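Local coordinates for protein Mono(ADP-ribosyl)transferase SpvB (Salmonella typhimurium, PDB 2GWM) that probably transfers ADP-ribose from NAD+ to an arginine of host actin and so blocks filament assembly, the chain here being its catalytic ADP-ribosyltransferase domain, at residues E35-R40 and N55-Y60; R77-G82 and L124-E129; L157-I162 and I194-L199. One frame throughout, in Å; residues are numbered along the deposited sequence.

Overall arrangement
The catalytic domain illustrates how a single chain joins an N-terminal group of helices to a mixed sheet. Contact 1 comes first along the chain and pairs helix 30-39 with helix 50-69; contact 2 and then contact 3 follow in series, helix 50-69 being succeeded by strand 78-83. Contacts 2 and 3 lie in one five-stranded mixed sheet, their centres 9 Å apart, because strands 122-127 and 192-198 are neighbours; Tyr127 N to Met196 O and the Glu129-Arg197 salt bridge connect them. Contact 1 sits across the chain's centre, 34 Å from contact 3 between centres, and well apart from contact 2, which holds Arg81, a predicted active-site residue: their nearest atoms are about 17 Å apart.

Contact 1: E35-R40 and N55-Y60; sequences ETLLSR and NAMSVY. With SO4 (sulfate ion), chain B.
Leu37 reaches helix 50-69 because its CG is anti to the carbonyl carbon (chi1 -62°) and its CD branches then fork over Ala56, Met57 and Tyr60. On Tyr60 the ring is swung toward helix 30-39 by a chi1 of 172°, which sets CG opposite the backbone N. The two Leu37 methyls divide the work. CD1 touches Ala56 CB at 4.0 Å and Met57 SD at 3.7 Å, the leucine and methionine side chains crossing nearly at right angles, while CD2 rests 4.0 Å from Tyr60 CB, at the root of the ring. Met57 is folded back at chi2 and chi3, and this bend presents its sulfur to both leucine methyls. Further along the tyrosine, Thr36 CG2 comes within 3.8 Å of Tyr60 OH; the threonine hydroxyl is engaged elsewhere, with Tyr10 OH and the carbonyl of Gln32.

Held mainly by apolar side chains, the interface buries 231 Å²; the axes of 35-39 and 55-60 approach to 10.6 Å and are inclined at 70°. Tyr10 and Ile19 of helix 3-24 also pack on Tyr60, and Tyr42 and Leu43 cover Leu37, which places the leucine in a larger core. At the end of helix 30-39, Arg40 holds a sulfate, probably from the crystallisation liquor, by two bonds: NH1 gives a fairly straight one to sulfate O2 (3.0 Å), in the guanidinium plane, and NH2 a more bent one to sulfate O1 (2.8 Å). The arrangement is that of steeply crossed helices in the N-terminal helical part of the ADP-ribosyltransferase domain, away from its predicted active site.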
loop_
_atom_site.group_PDB
_atom_site.type_symbol
_atom_site.label_atom_id
_atom_site.label_comp_id
_atom_site.label_asym_id
_atom_site.label_seq_id
_atom_site.Cartn_x
_atom_site.Cartn_y
_atom_site.Cartn_z
ATOM N N GLU A 35 -20.208 7.369 -7.789
ATOM C CA GLU A 35 -21.145 7.331 -6.716
ATOM C C GLU A 35 -20.535 7.887 -5.422
ATOM O O GLU A 35 -21.189 8.590 -4.661
ATOM C CB GLU A 35 -21.744 5.917 -6.546
ATOM C CG GLU A 35 -23.157 5.910 -6.147
ATOM C CD GLU A 35 -24.097 6.708 -7.082
ATOM O OE1 GLU A 35 -24.176 6.451 -8.325
ATOM O OE2 GLU A 35 -24.765 7.614 -6.550
ATOM N N THR A 36 -19.267 7.563 -5.184
ATOM C CA THR A 36 -18.512 8.126 -4.072
ATOM C C THR A 36 -18.389 9.638 -4.130
ATOM O O THR A 36 -18.598 10.349 -3.149
ATOM C CB THR A 36 -17.137 7.470 -3.972
ATOM O OG1 THR A 36 -17.290 6.085 -3.607
ATOM C CG2 THR A 36 -16.228 8.249 -3.007
ATOM N N LEU A 37 -18.032 10.147 -5.295
ATOM C CA LEU A 37 -17.907 11.585 -5.445
ATOM C C LEU A 37 -19.205 12.307 -5.182
ATOM O O LEU A 37 -19.215 13.377 -4.559
ATOM C CB LEU A 37 -17.340 11.922 -6.792
ATOM C CG LEU A 37 -15.924 11.379 -7.035
ATOM C CD1 LEU A 37 -15.575 11.619 -8.506
ATOM C CD2 LEU A 37 -14.866 11.995 -6.140
ATOM N N LEU A 38 -20.303 11.704 -5.604
ATOM C CA LEU A 38 -21.621 12.328 -5.414
ATOM C C LEU A 38 -21.960 12.262 -3.921
ATOM O O LEU A 38 -22.350 13.272 -3.321
ATOM C CB LEU A 38 -22.685 11.635 -6.249
ATOM C CG LEU A 38 -24.121 11.917 -5.841
ATOM C CD1 LEU A 38 -24.416 13.384 -5.955
ATOM C CD2 LEU A 38 -25.098 11.110 -6.670
ATOM N N SER A 39 -21.825 11.085 -3.319
ATOM C CA SER A 39 -22.220 10.906 -1.934
ATOM C C SER A 39 -21.413 11.739 -0.943
ATOM O O SER A 39 -21.900 12.125 0.098
ATOM C CB SER A 39 -22.195 9.439 -1.547
ATOM O OG SER A 39 -20.921 8.894 -1.626
ATOM N N ARG A 40 -20.163 12.024 -1.268
ATOM C CA ARG A 40 -19.326 12.835 -0.406
ATOM C C ARG A 40 -19.265 14.292 -0.894
ATOM O O ARG A 40 -18.448 15.111 -0.420
ATOM C CB ARG A 40 -17.941 12.203 -0.345
ATOM C CG ARG A 40 -17.967 10.790 0.128
ATOM C CD ARG A 40 -16.588 10.252 0.541
ATOM N NE ARG A 40 -16.039 10.961 1.707
ATOM C CZ ARG A 40 -16.344 10.706 2.986
ATOM N NH1 ARG A 40 -17.204 9.770 3.314
ATOM N NH2 ARG A 40 -15.778 11.430 3.951
ATOM N N ASN A 55 -11.118 16.140 -12.059
ATOM C CA ASN A 55 -10.819 17.175 -11.041
ATOM C C ASN A 55 -11.334 16.812 -9.675
ATOM O O ASN A 55 -10.664 17.038 -8.692
ATOM C CB ASN A 55 -11.342 18.551 -11.455
ATOM C CG ASN A 55 -10.613 19.118 -12.673
ATOM O OD1 ASN A 55 -9.530 18.654 -13.062
ATOM N ND2 ASN A 55 -11.199 20.138 -13.281
ATOM N N ALA A 56 -12.521 16.209 -9.604
ATOM C CA ALA A 56 -13.060 15.842 -8.330
ATOM C C ALA A 56 -12.288 14.681 -7.703
ATOM O O ALA A 56 -12.091 14.627 -6.463
ATOM C CB ALA A 56 -14.558 15.526 -8.516
ATOM N N MET A 57 -11.905 13.699 -8.512
ATOM C CA MET A 57 -11.093 12.614 -8.016
ATOM C C MET A 57 -9.807 13.142 -7.421
ATOM O O MET A 57 -9.357 12.644 -6.412
ATOM C CB MET A 57 -10.729 11.646 -9.139
ATOM C CG MET A 57 -11.918 10.806 -9.545
ATOM S SD MET A 57 -12.518 9.593 -8.317
ATOM C CE MET A 57 -11.243 8.373 -8.372
ATOM N N SER A 58 -9.223 14.129 -8.076
ATOM C CA SER A 58 -8.020 14.745 -7.537
ATOM C C SER A 58 -8.204 15.303 -6.171
ATOM O O SER A 58 -7.388 15.105 -5.283
ATOM C CB SER A 58 -7.508 15.838 -8.484
ATOM O OG SER A 58 -7.129 15.280 -9.777
ATOM N N VAL A 59 -9.286 16.066 -5.975
ATOM C CA VAL A 59 -9.505 16.646 -4.681
ATOM C C VAL A 59 -9.706 15.559 -3.584
ATOM O O VAL A 59 -9.239 15.674 -2.460
ATOM C CB VAL A 59 -10.757 17.590 -4.704
ATOM C CG1 VAL A 59 -10.838 18.309 -3.367
ATOM C CG2 VAL A 59 -10.676 18.595 -5.840
ATOM N N TYR A 60 -10.490 14.549 -3.907
ATOM C CA TYR A 60 -10.768 13.423 -3.032
ATOM C C TYR A 60 -9.451 12.712 -2.605
ATOM O O TYR A 60 -9.192 12.512 -1.439
ATOM C CB TYR A 60 -11.672 12.516 -3.836
ATOM C CG TYR A 60 -11.987 11.152 -3.242
ATOM C CD1 TYR A 60 -12.247 10.967 -1.889
ATOM C CD2 TYR A 60 -11.936 10.044 -4.062
ATOM C CE1 TYR A 60 -12.514 9.697 -1.382
ATOM C CE2 TYR A 60 -12.196 8.768 -3.572
ATOM C CZ TYR A 60 -12.485 8.610 -2.232
ATOM O OH TYR A 60 -12.726 7.343 -1.772
HETATM S S SO4 B . -18.068 11.124 6.781
HETATM O O1 SO4 B . -17.195 12.168 6.257
HETATM O O2 SO4 B . -17.650 9.774 6.330
HETATM O O3 SO4 B . -18.069 11.263 8.250
HETATM O O4 SO4 B . -19.439 11.356 6.305
#

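Contact 2: R77-G82 and L124-E129; sequences RVVYRG and LNIYLE
Val79 and Ile126 form the close-packed middle of this antiparallel pair, on the face they share with Arg81 and Leu124. Val79 CG2 lies 3.9 Å from Ile126 CB, and the other methyl, CG1, meets Leu128 CD1 at 4.0 Å, the two side chains crossing at about a right angle. Met149 and Thr112 of the small three-stranded sheet close over this side. Paired backbone bonds link the two strands: Val79 N to Ile126 O and the reverse, both 2.8 Å, then the same exchange between Arg81 and Leu124.

The opposite face, with Val78, Tyr80, Asn125 and Tyr127, admits a water. Tyr80 and Asn125 lie side by side, ring and amide planes only 14° apart, and Asn125 OD1 accepts a hydrogen bond from this water at 2.6 Å, which also forms a weak hydrogen bond with Tyr80 OH. The solvent side is the Arg77-Glu129 end, where Arg77 is exposed and Glu129 partly so. Arg77, bent at chi2 and chi3, curls back to Leu128 O through NE (2.7 Å), in its guanidinium plane, and to Glu129 OE1 through NH2 (2.6 Å), a salt bridge with the two planes 86° apart.

At the other end Arg81 extends away from Leu124, and its NH1 bonds the carbonyl of Ser111. This outermost strand of the five-stranded sheet thus carries the arginine of the predicted Arg-Ser-Glu active site of arginine-specific ADP-ribosyltransferases.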
loop_
_atom_site.group_PDB
_atom_site.type_symbol
_atom_site.label_atom_id
_atom_site.label_comp_id
_atom_site.label_asym_id
_atom_site.label_seq_id
_atom_site.Cartn_x
_atom_site.Cartn_y
_atom_site.Cartn_z
ATOM N N ARG A 77 11.556 2.029 11.442
ATOM C CA ARG A 77 12.634 2.031 10.448
ATOM C C ARG A 77 12.543 0.855 9.509
ATOM O O ARG A 77 13.378 0.739 8.612
ATOM C CB ARG A 77 14.001 2.076 11.103
ATOM C CG ARG A 77 14.287 3.396 11.819
ATOM C CD ARG A 77 14.383 4.676 10.921
ATOM N NE ARG A 77 15.454 4.570 9.922
ATOM C CZ ARG A 77 16.705 4.980 10.081
ATOM N NH1 ARG A 77 17.095 5.534 11.211
ATOM N NH2 ARG A 77 17.575 4.824 9.092
ATOM N N VAL A 78 11.488 0.046 9.644
ATOM C CA VAL A 78 11.197 -1.033 8.726
ATOM C C VAL A 78 9.716 -1.382 8.839
ATOM O O VAL A 78 9.108 -1.294 9.894
ATOM C CB VAL A 78 12.114 -2.256 9.037
ATOM C CG1 VAL A 78 11.811 -2.824 10.437
ATOM C CG2 VAL A 78 12.048 -3.303 7.948
ATOM N N VAL A 79 9.136 -1.775 7.724
ATOM C CA VAL A 79 7.762 -2.264 7.694
ATOM C C VAL A 79 7.696 -3.424 6.707
ATOM O O VAL A 79 8.651 -3.672 5.939
ATOM C CB VAL A 79 6.742 -1.136 7.253
ATOM C CG1 VAL A 79 6.595 -0.105 8.319
ATOM C CG2 VAL A 79 7.135 -0.546 5.952
ATOM N N TYR A 80 6.567 -4.113 6.681
ATOM C CA TYR A 80 6.458 -5.358 5.961
ATOM C C TYR A 80 5.213 -5.410 5.144
ATOM O O TYR A 80 4.172 -4.783 5.480
ATOM C CB TYR A 80 6.380 -6.567 6.934
ATOM C CG TYR A 80 7.435 -6.528 7.991
ATOM C CD1 TYR A 80 8.731 -6.889 7.686
ATOM C CD2 TYR A 80 7.186 -6.016 9.241
ATOM C CE1 TYR A 80 9.737 -6.823 8.629
ATOM C CE2 TYR A 80 8.195 -5.929 10.214
ATOM C CZ TYR A 80 9.488 -6.359 9.885
ATOM O OH TYR A 80 10.562 -6.334 10.755
ATOM N N ARG A 81 5.290 -6.157 4.055
ATOM C CA ARG A 81 4.160 -6.398 3.198
ATOM C C ARG A 81 4.284 -7.732 2.493
ATOM O O ARG A 81 5.314 -7.990 1.931
ATOM C CB ARG A 81 3.949 -5.276 2.183
ATOM C CG ARG A 81 2.784 -5.483 1.305
ATOM C CD ARG A 81 1.463 -5.574 2.035
ATOM N NE ARG A 81 0.379 -5.816 1.095
ATOM C CZ ARG A 81 -0.162 -4.899 0.295
ATOM N NH1 ARG A 81 0.259 -3.652 0.310
ATOM N NH2 ARG A 81 -1.153 -5.248 -0.533
ATOM N N GLY A 82 3.239 -8.530 2.543
ATOM C CA GLY A 82 3.098 -9.724 1.714
ATOM C C GLY A 82 2.401 -9.363 0.412
ATOM O O GLY A 82 1.363 -8.629 0.437
ATOM N N LEU A 124 7.864 -8.622 1.349
ATOM C CA LEU A 124 8.690 -7.402 1.288
ATOM C C LEU A 124 9.110 -6.950 2.667
ATOM O O LEU A 124 8.293 -6.797 3.582
ATOM C CB LEU A 124 7.876 -6.270 0.668
ATOM C CG LEU A 124 7.287 -6.550 -0.678
ATOM C CD1 LEU A 124 6.557 -5.310 -1.231
ATOM C CD2 LEU A 124 8.236 -7.085 -1.693
ATOM N N ASN A 125 10.418 -6.719 2.840
ATOM C CA ASN A 125 11.026 -6.213 4.024
ATOM C C ASN A 125 11.520 -4.840 3.629
ATOM O O ASN A 125 12.416 -4.713 2.885
ATOM C CB ASN A 125 12.235 -7.141 4.380
ATOM C CG ASN A 125 12.974 -6.717 5.601
ATOM O OD1 ASN A 125 12.378 -6.405 6.646
ATOM N ND2 ASN A 125 14.338 -6.732 5.506
ATOM N N ILE A 126 10.787 -3.826 4.069
ATOM C CA ILE A 126 10.919 -2.447 3.576
ATOM C C ILE A 126 11.542 -1.530 4.592
ATOM O O ILE A 126 10.899 -1.167 5.585
ATOM C CB ILE A 126 9.534 -1.899 3.164
ATOM C CG1 ILE A 126 8.847 -2.788 2.154
ATOM C CG2 ILE A 126 9.695 -0.498 2.581
ATOM C CD1 ILE A 126 7.436 -2.369 1.843
ATOM N N TYR A 127 12.798 -1.162 4.364
ATOM C CA TYR A 127 13.496 -0.266 5.253
ATOM C C TYR A 127 13.100 1.173 5.006
ATOM O O TYR A 127 12.933 1.591 3.869
ATOM C CB TYR A 127 14.992 -0.419 5.094
ATOM C CG TYR A 127 15.448 -1.804 5.581
ATOM C CD1 TYR A 127 15.414 -2.117 6.934
ATOM C CD2 TYR A 127 15.819 -2.809 4.684
ATOM C CE1 TYR A 127 15.847 -3.334 7.399
ATOM C CE2 TYR A 127 16.210 -4.057 5.129
ATOM C CZ TYR A 127 16.205 -4.337 6.498
ATOM O OH TYR A 127 16.620 -5.599 6.916
ATOM N N LEU A 128 13.048 1.936 6.073
ATOM C CA LEU A 128 12.630 3.322 6.032
ATOM C C LEU A 128 13.675 4.194 6.617
ATOM O O LEU A 128 14.300 3.806 7.576
ATOM C CB LEU A 128 11.366 3.514 6.883
ATOM C CG LEU A 128 10.193 2.635 6.461
ATOM C CD1 LEU A 128 9.027 2.903 7.405
ATOM C CD2 LEU A 128 9.762 2.814 4.995
ATOM N N GLU A 129 13.903 5.355 6.021
ATOM C CA GLU A 129 14.774 6.369 6.608
ATOM C C GLU A 129 13.950 7.457 7.263
ATOM O O GLU A 129 12.777 7.621 6.955
ATOM C CB GLU A 129 15.675 6.991 5.537
ATOM C CG GLU A 129 16.691 6.074 4.934
ATOM C CD GLU A 129 17.515 5.373 5.975
ATOM O OE1 GLU A 129 18.087 6.112 6.834
ATOM O OE2 GLU A 129 17.593 4.115 5.950
HETATM O O HOH W 1 13.467 -6.621 9.034
#

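Contact 3: L157-I162 and I194-L199; sequences LKIESI and INMRVL
The Arg197 guanidinium takes the Glu160 carboxylate at its edge, where OE2 lies in the guanidinium plane. The grip is side-on: NE gives a nearly straight bond to OE2 (2.8 Å, 165°), and NH2 a more bent one to OE1 (2.9 Å). The two groups are far from coplanar, their planes being 51° apart; OE1 is reached on its syn lone pair, whereas OE2 is met on its syn side but out of the carboxylate plane. Arg197 leaves the backbone with CG anti to N (chi1 -176°) and turns at chi3, a bend that brings NE and NH2 round to the acid. Its remaining nitrogen, NH1, forms a salt bridge with Glu129 OE2, so the guanidinium lies between two carboxylates, which would be expected to favour its positive charge.

Glu160 owes its position to a classic beta bulge. It and Ser161 both stand opposite Asn195, whose backbone O accepts from both amides, Glu160 N at 2.9 Å and Ser161 N at 3.2 Å. The register thereby slips by one residue between Ile159 and Ser161 in the antiparallel pairing of strands 155-164 and 192-198, inside the central mixed sheet of the ADP-ribosyltransferase fold.

The face carrying Leu157, Ile159, Met196 and Val198 is apolar. Leu157 CD2 packs on Val198 CG2 at 3.6 Å and more loosely on Met196 SD. Ile159 and Met196 run alongside one another in the same direction, with Ile159 CD1 only 3.4 Å from Met196 CE, closer than two methyl groups usually come. Across the bulge, Ile159 CG2 meets Ile194 CG2 at 4.1 Å, and Tyr97 of helix 91-97 packs against both Ile194 and Met196.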
loop_
_atom_site.group_PDB
_atom_site.type_symbol
_atom_site.label_atom_id
_atom_site.label_comp_id
_atom_site.label_asym_id
_atom_site.label_seq_id
_atom_site.Cartn_x
_atom_site.Cartn_y
_atom_site.Cartn_z
ATOM N N LEU A 157 10.897 3.259 -4.139
ATOM C CA LEU A 157 11.673 2.251 -3.451
ATOM C C LEU A 157 12.743 1.630 -4.289
ATOM O O LEU A 157 12.588 1.375 -5.473
ATOM C CB LEU A 157 10.796 1.149 -3.031
ATOM C CG LEU A 157 9.530 1.552 -2.254
ATOM C CD1 LEU A 157 8.471 1.471 -3.224
ATOM C CD2 LEU A 157 9.255 0.659 -1.096
ATOM N N LYS A 158 13.805 1.337 -3.597
ATOM C CA LYS A 158 14.964 0.661 -4.189
ATOM C C LYS A 158 14.966 -0.817 -3.801
ATOM O O LYS A 158 14.727 -1.157 -2.655
ATOM C CB LYS A 158 16.229 1.295 -3.683
ATOM C CG LYS A 158 17.386 0.630 -4.259
ATOM C CD LYS A 158 18.669 1.198 -3.790
ATOM C CE LYS A 158 19.828 0.599 -4.631
ATOM N NZ LYS A 158 21.162 1.172 -4.312
ATOM N N ILE A 159 15.196 -1.665 -4.801
ATOM C CA ILE A 159 15.319 -3.115 -4.611
ATOM C C ILE A 159 16.744 -3.356 -4.249
ATOM O O ILE A 159 17.652 -3.188 -5.095
ATOM C CB ILE A 159 15.018 -3.864 -5.936
ATOM C CG1 ILE A 159 13.647 -3.472 -6.539
ATOM C CG2 ILE A 159 15.157 -5.352 -5.732
ATOM C CD1 ILE A 159 12.536 -3.585 -5.623
ATOM N N GLU A 160 16.981 -3.762 -3.000
ATOM C CA GLU A 160 18.352 -3.958 -2.528
ATOM C C GLU A 160 18.837 -5.410 -2.662
ATOM O O GLU A 160 19.952 -5.656 -3.110
ATOM C CB GLU A 160 18.429 -3.445 -1.090
ATOM C CG GLU A 160 18.181 -1.960 -1.016
ATOM C CD GLU A 160 18.590 -1.343 0.296
ATOM O OE1 GLU A 160 18.316 -1.966 1.373
ATOM O OE2 GLU A 160 19.129 -0.224 0.235
ATOM N N SER A 161 18.024 -6.374 -2.259
ATOM C CA SER A 161 18.349 -7.777 -2.500
ATOM C C SER A 161 17.114 -8.638 -2.546
ATOM O O SER A 161 16.062 -8.262 -2.018
ATOM C CB SER A 161 19.294 -8.300 -1.426
ATOM O OG SER A 161 18.778 -8.275 -0.120
ATOM N N ILE A 162 17.267 -9.801 -3.179
ATOM C CA ILE A 162 16.215 -10.774 -3.317
ATOM C C ILE A 162 16.765 -12.069 -2.746
ATOM O O ILE A 162 17.924 -12.441 -3.064
ATOM C CB ILE A 162 15.733 -10.980 -4.783
ATOM C CG1 ILE A 162 15.277 -9.650 -5.425
ATOM C CG2 ILE A 162 14.607 -12.038 -4.804
ATOM C CD1 ILE A 162 16.275 -8.919 -6.211
ATOM N N ILE A 194 12.016 -9.942 -0.566
ATOM C CA ILE A 194 12.620 -8.838 -1.260
ATOM C C ILE A 194 12.875 -7.795 -0.209
ATOM O O ILE A 194 11.971 -7.298 0.431
ATOM C CB ILE A 194 11.772 -8.254 -2.369
ATOM C CG1 ILE A 194 11.365 -9.329 -3.351
ATOM C CG2 ILE A 194 12.565 -7.149 -3.075
ATOM C CD1 ILE A 194 10.491 -8.832 -4.483
ATOM N N ASN A 195 14.158 -7.446 -0.058
ATOM C CA ASN A 195 14.633 -6.385 0.834
ATOM C C ASN A 195 14.670 -5.105 0.012
ATOM O O ASN A 195 15.380 -5.018 -0.992
ATOM C CB ASN A 195 16.013 -6.731 1.400
ATOM C CG ASN A 195 16.002 -7.990 2.195
ATOM O OD1 ASN A 195 16.724 -8.992 1.861
ATOM N ND2 ASN A 195 15.269 -7.959 3.280
ATOM N N MET A 196 13.927 -4.121 0.473
ATOM C CA MET A 196 13.696 -2.860 -0.233
ATOM C C MET A 196 13.974 -1.705 0.683
ATOM O O MET A 196 13.973 -1.850 1.904
ATOM C CB MET A 196 12.200 -2.691 -0.611
ATOM C CG MET A 196 11.659 -3.747 -1.383
ATOM S SD MET A 196 10.023 -3.307 -1.870
ATOM C CE MET A 196 10.008 -4.010 -3.442
ATOM N N ARG A 197 14.100 -0.500 0.098
ATOM C CA ARG A 197 14.286 0.702 0.884
ATOM C C ARG A 197 13.480 1.831 0.281
ATOM O O ARG A 197 13.556 2.047 -0.934
ATOM C CB ARG A 197 15.754 1.105 0.926
ATOM C CG ARG A 197 16.050 2.283 1.808
ATOM C CD ARG A 197 17.563 2.506 2.017
ATOM N NE ARG A 197 18.208 1.296 2.435
ATOM C CZ ARG A 197 18.236 0.816 3.664
ATOM N NH1 ARG A 197 17.761 1.503 4.687
ATOM N NH2 ARG A 197 18.722 -0.402 3.826
ATOM N N VAL A 198 12.689 2.513 1.100
ATOM C CA VAL A 198 11.986 3.727 0.604
ATOM C C VAL A 198 13.000 4.854 0.444
ATOM O O VAL A 198 13.789 5.093 1.346
ATOM C CB VAL A 198 10.827 4.110 1.534
ATOM C CG1 VAL A 198 10.235 5.474 1.114
ATOM C CG2 VAL A 198 9.742 3.069 1.492
ATOM N N LEU A 199 13.033 5.506 -0.728
ATOM C CA LEU A 199 13.842 6.689 -0.959
ATOM C C LEU A 199 13.032 7.943 -0.708
ATOM O O LEU A 199 12.104 8.198 -1.455
ATOM C CB LEU A 199 14.407 6.702 -2.400
ATOM C CG LEU A 199 15.160 5.440 -2.809
ATOM C CD1 LEU A 199 15.560 5.392 -4.297
ATOM C CD2 LEU A 199 16.422 5.308 -1.974
#